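Local coordinates for protein LbaCas13a H328A (C2c2) (Lachnospiraceae bacterium NK4A179, PDB 5WLH) that binds a CRISPR guide RNA and, as a Cas13a effector, probably cleaves RNA, with a preference for adenosines, once a target pairs with the guide, at residues M639-Y644 with C874-F879; D656-L661 with V880-K885. One frame throughout, in Å; residues are numbered along the deposited sequence.

Contact 1 of 2, residues M639-Y644 with C874-F879; sequences MKDKFY and CDKADF. With nucleotides of chain B.
Tyr-644 and Phe-879 each hold their ring anti to their own backbone N, chi1 -179° for the tyrosine and 173° for the phenylalanine, which carries both rings across the interface; the two side chains run antiparallel alongside one another, with Tyr-644 CB against Phe-879 CD2. The tyrosine thereby reaches from helix 635-645 to the loop, where its OH donates to Cys-874 O at 2.7 Å. The bond runs almost straight on from the carbonyl (C=O...O angle 162°), and that oxygen lies in the plane of the ring at its edge. Over one face sits Lys-876, whose CA makes a CH-pi contact 3.8 Å from the centroid of the Tyr-644 ring; its CB, CG and CD run on past CD2 and CE2, the long aliphatic stem suiting a flat neighbour. Phe-879 lies deeper, its CE2 3.8 Å from Phe-643 CB, while Lys-640 O approaches the edge of its ring in plane. Pro-649 touches both Tyr-644 and Phe-879.

Lys-640, extended until a bend at chi4, spends its amine on two acceptors. NZ donates to Phe-879 O at 3.0 Å, in the carbonyl plane, and makes a salt bridge of 3.0 Å with Asp-641 OD1, met nearly along its C-O axis. The other oxygen of that carboxylate, OD2, is 4.2 Å from Lys-876 NZ, too far for a salt bridge. On another side of the helix, Lys-642 points away from the loop and donates from NZ to OP1 of A36 of chain B at 2.6 Å.

Two loop carbonyls are thus each gripped by a helix side chain, a phenol and an ammonium, beside aromatic packing of Phe-879 on Phe-643; Asp-641, near two lysines, would probably offset part of their charge and favour its own ionised form, while Lys-642 serves the RNA phosphate.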
# COMPACT_ATOMS: atom_id res chain seq x y z
N MET A 639 23.37 4.09 -24.06
CA MET A 639 22.80 5.41 -23.80
C MET A 639 22.95 6.32 -25.01
O MET A 639 22.04 7.09 -25.34
CB MET A 639 23.44 6.03 -22.56
CG MET A 639 23.15 5.25 -21.26
SD MET A 639 21.43 4.72 -21.09
CE MET A 639 20.63 6.30 -20.83
N LYS A 640 24.09 6.24 -25.71
CA LYS A 640 24.24 7.03 -26.93
C LYS A 640 23.30 6.52 -28.02
O LYS A 640 22.74 7.31 -28.79
CB LYS A 640 25.70 7.02 -27.41
CG LYS A 640 25.95 6.19 -28.67
CD LYS A 640 27.40 6.19 -29.11
CE LYS A 640 27.65 5.06 -30.10
NZ LYS A 640 26.58 4.98 -31.14
N ASP A 641 23.09 5.20 -28.09
CA ASP A 641 22.16 4.64 -29.06
C ASP A 641 20.73 5.11 -28.81
O ASP A 641 19.96 5.26 -29.76
CB ASP A 641 22.22 3.12 -29.04
CG ASP A 641 23.43 2.58 -29.79
OD1 ASP A 641 24.18 3.40 -30.37
OD2 ASP A 641 23.62 1.34 -29.77
N LYS A 642 20.36 5.37 -27.55
CA LYS A 642 19.02 5.91 -27.30
C LYS A 642 18.87 7.32 -27.84
O LYS A 642 17.77 7.70 -28.26
CB LYS A 642 18.70 5.88 -25.80
CG LYS A 642 18.73 4.50 -25.21
CD LYS A 642 18.31 4.51 -23.75
CE LYS A 642 16.79 4.58 -23.67
NZ LYS A 642 16.32 4.37 -22.26
N PHE A 643 19.94 8.12 -27.81
CA PHE A 643 19.90 9.40 -28.52
C PHE A 643 19.63 9.16 -30.01
O PHE A 643 18.74 9.79 -30.60
CB PHE A 643 21.22 10.14 -28.34
CG PHE A 643 21.23 11.11 -27.18
CD1 PHE A 643 20.58 10.80 -25.99
CD2 PHE A 643 21.93 12.31 -27.27
CE1 PHE A 643 20.60 11.68 -24.92
CE2 PHE A 643 21.95 13.20 -26.20
CZ PHE A 643 21.29 12.87 -25.01
N TYR A 644 20.36 8.23 -30.61
CA TYR A 644 20.20 7.95 -32.03
C TYR A 644 18.81 7.42 -32.33
O TYR A 644 18.12 7.91 -33.23
CB TYR A 644 21.26 6.94 -32.48
CG TYR A 644 21.18 6.61 -33.95
CD1 TYR A 644 21.87 7.37 -34.89
CD2 TYR A 644 20.41 5.55 -34.40
CE1 TYR A 644 21.80 7.08 -36.24
CE2 TYR A 644 20.33 5.25 -35.75
CZ TYR A 644 21.03 6.02 -36.66
OH TYR A 644 20.96 5.73 -38.01
N CYS A 874 22.85 9.94 -39.71
CA CYS A 874 24.07 9.20 -39.97
C CYS A 874 23.81 7.70 -39.79
O CYS A 874 22.76 7.28 -39.30
CB CYS A 874 25.19 9.67 -39.04
SG CYS A 874 24.68 10.02 -37.31
N ASP A 875 24.78 6.88 -40.19
CA ASP A 875 24.73 5.48 -39.80
C ASP A 875 24.87 5.38 -38.29
O ASP A 875 25.57 6.18 -37.67
CB ASP A 875 25.85 4.69 -40.49
CG ASP A 875 25.50 4.31 -41.92
OD1 ASP A 875 24.38 3.80 -42.15
OD2 ASP A 875 26.34 4.52 -42.82
N LYS A 876 24.17 4.41 -37.69
CA LYS A 876 24.16 4.31 -36.23
C LYS A 876 25.56 4.15 -35.68
O LYS A 876 25.91 4.76 -34.66
CB LYS A 876 23.27 3.14 -35.79
CG LYS A 876 23.21 2.96 -34.27
CD LYS A 876 21.87 2.39 -33.84
CE LYS A 876 22.04 1.09 -33.08
NZ LYS A 876 20.73 0.49 -32.72
N ALA A 877 26.40 3.35 -36.34
CA ALA A 877 27.76 3.16 -35.87
C ALA A 877 28.62 4.41 -36.03
O ALA A 877 29.68 4.50 -35.41
CB ALA A 877 28.42 1.98 -36.59
N ASP A 878 28.18 5.36 -36.86
CA ASP A 878 28.90 6.61 -37.06
C ASP A 878 28.56 7.68 -36.04
O ASP A 878 29.25 8.70 -35.97
CB ASP A 878 28.63 7.16 -38.46
CG ASP A 878 29.27 6.33 -39.56
OD1 ASP A 878 30.09 5.45 -39.24
OD2 ASP A 878 28.95 6.57 -40.74
N PHE A 879 27.51 7.49 -35.24
CA PHE A 879 27.07 8.52 -34.30
C PHE A 879 27.91 8.44 -33.04
O PHE A 879 27.83 7.45 -32.30
CB PHE A 879 25.58 8.37 -33.99
CG PHE A 879 25.11 9.28 -32.90
CD1 PHE A 879 25.14 10.66 -33.06
CD2 PHE A 879 24.63 8.76 -31.70
CE1 PHE A 879 24.70 11.50 -32.06
CE2 PHE A 879 24.21 9.60 -30.69
CZ PHE A 879 24.23 10.97 -30.88
P A B 36 12.88 5.32 -21.61
OP1 A B 36 13.94 5.31 -22.64
OP2 A B 36 12.74 6.48 -20.69
O5' A B 36 11.47 5.10 -22.27
C5' A B 36 10.94 6.06 -23.18
C4' A B 36 10.38 5.39 -24.40
O4' A B 36 11.43 4.66 -25.10
C3' A B 36 9.29 4.37 -24.14
O3' A B 36 8.51 4.34 -25.34
C2' A B 36 10.09 3.07 -24.01
O2' A B 36 9.33 1.89 -24.18
C1' A B 36 11.11 3.27 -25.12
N9 A B 36 12.39 2.57 -24.97
C8 A B 36 13.16 2.38 -23.86
N7 A B 36 14.30 1.78 -24.12
C5 A B 36 14.28 1.60 -25.50
C6 A B 36 15.20 1.02 -26.41
N6 A B 36 16.37 0.49 -26.03
N1 A B 36 14.86 1.01 -27.72
C2 A B 36 13.70 1.54 -28.09
N3 A B 36 12.76 2.11 -27.34
C4 A B 36 13.12 2.10 -26.04

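Contact 2 of 2, residues D656-L661 with V880-K885; sequences DLKKLL and VPDFAK
Val-880 meets Lys-658 first, its CG1 lying 3.8 Å from Lys-658 CG, so that a branched, apolar residue packs against the lysine's aliphatic stem. CG2, the other branch, turns to Leu-661 and comes 4.2 Å from its CD1. Pro-881 follows, facing away from the helix at a corner of the chain where its fixed phi of -68° fits the type I beta turn from Val-880 to Phe-883. Asp-882 then brings its carboxylate back to Lys-658, whose chain bends at chi3 (-79°) and chi4 to deliver NZ into a salt bridge with OD2; the modelled separation is very short and its exact value doubtful. Phe-883 is buried, with CE1 3.5 Å from Leu-661 CB, and its ring also touches Ile-662 and Tyr-665 of helix 654-665. An alanine in place of Phe-883 would remove the ring and would probably leave a gap beside Leu-661, costing the turn part of its apolar hold on the helix, with Val-880 left to supply the rest. This is a type I beta turn, in the loop between helices 843-861 and 891-898, packed on helix 654-665 through Val-880 and the ring end of Phe-883, with the lysine-aspartate salt bridge at its partly exposed margin.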
# COMPACT_ATOMS: atom_id res chain seq x y z
N ASP A 656 27.32 18.68 -30.70
CA ASP A 656 26.49 19.22 -29.62
C ASP A 656 25.88 18.10 -28.79
O ASP A 656 25.83 18.19 -27.56
CB ASP A 656 25.38 20.10 -30.19
CG ASP A 656 25.91 21.37 -30.85
OD1 ASP A 656 27.15 21.55 -30.90
OD2 ASP A 656 25.08 22.18 -31.30
N LEU A 657 25.41 17.03 -29.46
CA LEU A 657 24.87 15.88 -28.73
C LEU A 657 25.96 15.16 -27.95
O LEU A 657 25.70 14.63 -26.86
CB LEU A 657 24.17 14.93 -29.69
CG LEU A 657 22.94 15.54 -30.36
CD1 LEU A 657 22.35 14.61 -31.44
CD2 LEU A 657 21.89 15.91 -29.32
N LYS A 658 27.18 15.12 -28.49
CA LYS A 658 28.27 14.50 -27.75
C LYS A 658 28.53 15.24 -26.45
O LYS A 658 28.73 14.62 -25.40
CB LYS A 658 29.55 14.47 -28.59
CG LYS A 658 30.78 14.05 -27.77
CD LYS A 658 32.07 14.58 -28.37
CE LYS A 658 32.50 13.74 -29.54
NZ LYS A 658 32.64 12.33 -29.11
N LYS A 659 28.55 16.57 -26.51
CA LYS A 659 28.74 17.35 -25.30
C LYS A 659 27.67 17.01 -24.27
O LYS A 659 27.97 16.78 -23.09
CB LYS A 659 28.71 18.85 -25.61
CG LYS A 659 28.82 19.74 -24.39
CD LYS A 659 27.47 20.29 -24.00
CE LYS A 659 27.60 21.54 -23.13
NZ LYS A 659 28.18 21.25 -21.79
N LEU A 660 26.41 16.97 -24.71
CA LEU A 660 25.31 16.60 -23.82
C LEU A 660 25.49 15.19 -23.28
O LEU A 660 25.35 14.95 -22.07
CB LEU A 660 23.97 16.74 -24.56
CG LEU A 660 22.70 16.39 -23.78
CD1 LEU A 660 22.61 17.21 -22.51
CD2 LEU A 660 21.47 16.65 -24.62
N LEU A 661 25.79 14.23 -24.16
CA LEU A 661 25.97 12.84 -23.75
C LEU A 661 27.00 12.72 -22.64
O LEU A 661 26.78 12.02 -21.64
CB LEU A 661 26.40 11.99 -24.95
CG LEU A 661 25.34 11.56 -25.95
CD1 LEU A 661 26.01 11.08 -27.22
CD2 LEU A 661 24.43 10.48 -25.34
N VAL A 880 28.73 9.46 -32.82
CA VAL A 880 29.61 9.60 -31.66
C VAL A 880 30.25 8.26 -31.29
O VAL A 880 30.07 7.78 -30.17
CB VAL A 880 28.85 10.21 -30.47
CG1 VAL A 880 29.82 10.72 -29.41
CG2 VAL A 880 27.97 11.34 -30.94
N PRO A 881 30.98 7.62 -32.20
CA PRO A 881 31.61 6.34 -31.85
C PRO A 881 32.72 6.47 -30.82
O PRO A 881 33.13 5.46 -30.24
CB PRO A 881 32.15 5.84 -33.20
CG PRO A 881 32.47 7.09 -33.94
CD PRO A 881 31.44 8.11 -33.52
N ASP A 882 33.21 7.69 -30.59
CA ASP A 882 34.26 7.97 -29.63
C ASP A 882 33.72 8.24 -28.23
O ASP A 882 34.43 8.81 -27.39
CB ASP A 882 35.07 9.18 -30.11
CG ASP A 882 34.19 10.26 -30.73
OD1 ASP A 882 33.25 9.91 -31.47
OD2 ASP A 882 34.41 11.45 -30.45
N PHE A 883 32.48 7.84 -27.96
CA PHE A 883 31.79 8.27 -26.74
C PHE A 883 32.37 7.59 -25.50
O PHE A 883 32.66 8.25 -24.50
CB PHE A 883 30.30 8.00 -26.89
CG PHE A 883 29.51 8.33 -25.67
CD1 PHE A 883 29.69 9.54 -25.03
CD2 PHE A 883 28.58 7.43 -25.17
CE1 PHE A 883 28.97 9.84 -23.89
CE2 PHE A 883 27.85 7.73 -24.04
CZ PHE A 883 28.05 8.94 -23.40
N ALA A 884 32.55 6.27 -25.56
CA ALA A 884 33.04 5.53 -24.39
C ALA A 884 34.42 6.00 -23.93
O ALA A 884 34.81 5.71 -22.80
CB ALA A 884 33.07 4.03 -24.69
N LYS A 885 35.15 6.72 -24.79
CA LYS A 885 36.50 7.16 -24.43
C LYS A 885 36.46 8.29 -23.40
O LYS A 885 37.41 8.43 -22.62
CB LYS A 885 37.24 7.60 -25.69
CG LYS A 885 38.66 8.10 -25.46
CD LYS A 885 38.99 9.26 -26.39
CE LYS A 885 38.62 8.94 -27.83
NZ LYS A 885 38.52 10.17 -28.67

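Contacts 1 and 2, their centres 10 Å apart, share one loop, whose consecutive segments 874-879 and 880-885 pack on helices 635-645 and 654-665, which follow each other in the chain. Lys-640 joins them: its CD is 3.3 Å from Val-880 O and its CB 3.7 Å from Phe-883 CD2. The helices also touch directly, Phe-643 CD2 lying 3.6 Å from Leu-661 CD2 and Phe-643 CZ 3.8 Å from Leu-660 CD2, so apolar packing continues from one helix to the other. The bound RNA is met at contact 1, through Lys-642; contact 2 stands back, its nearest atom about 12 Å from the nucleic acid.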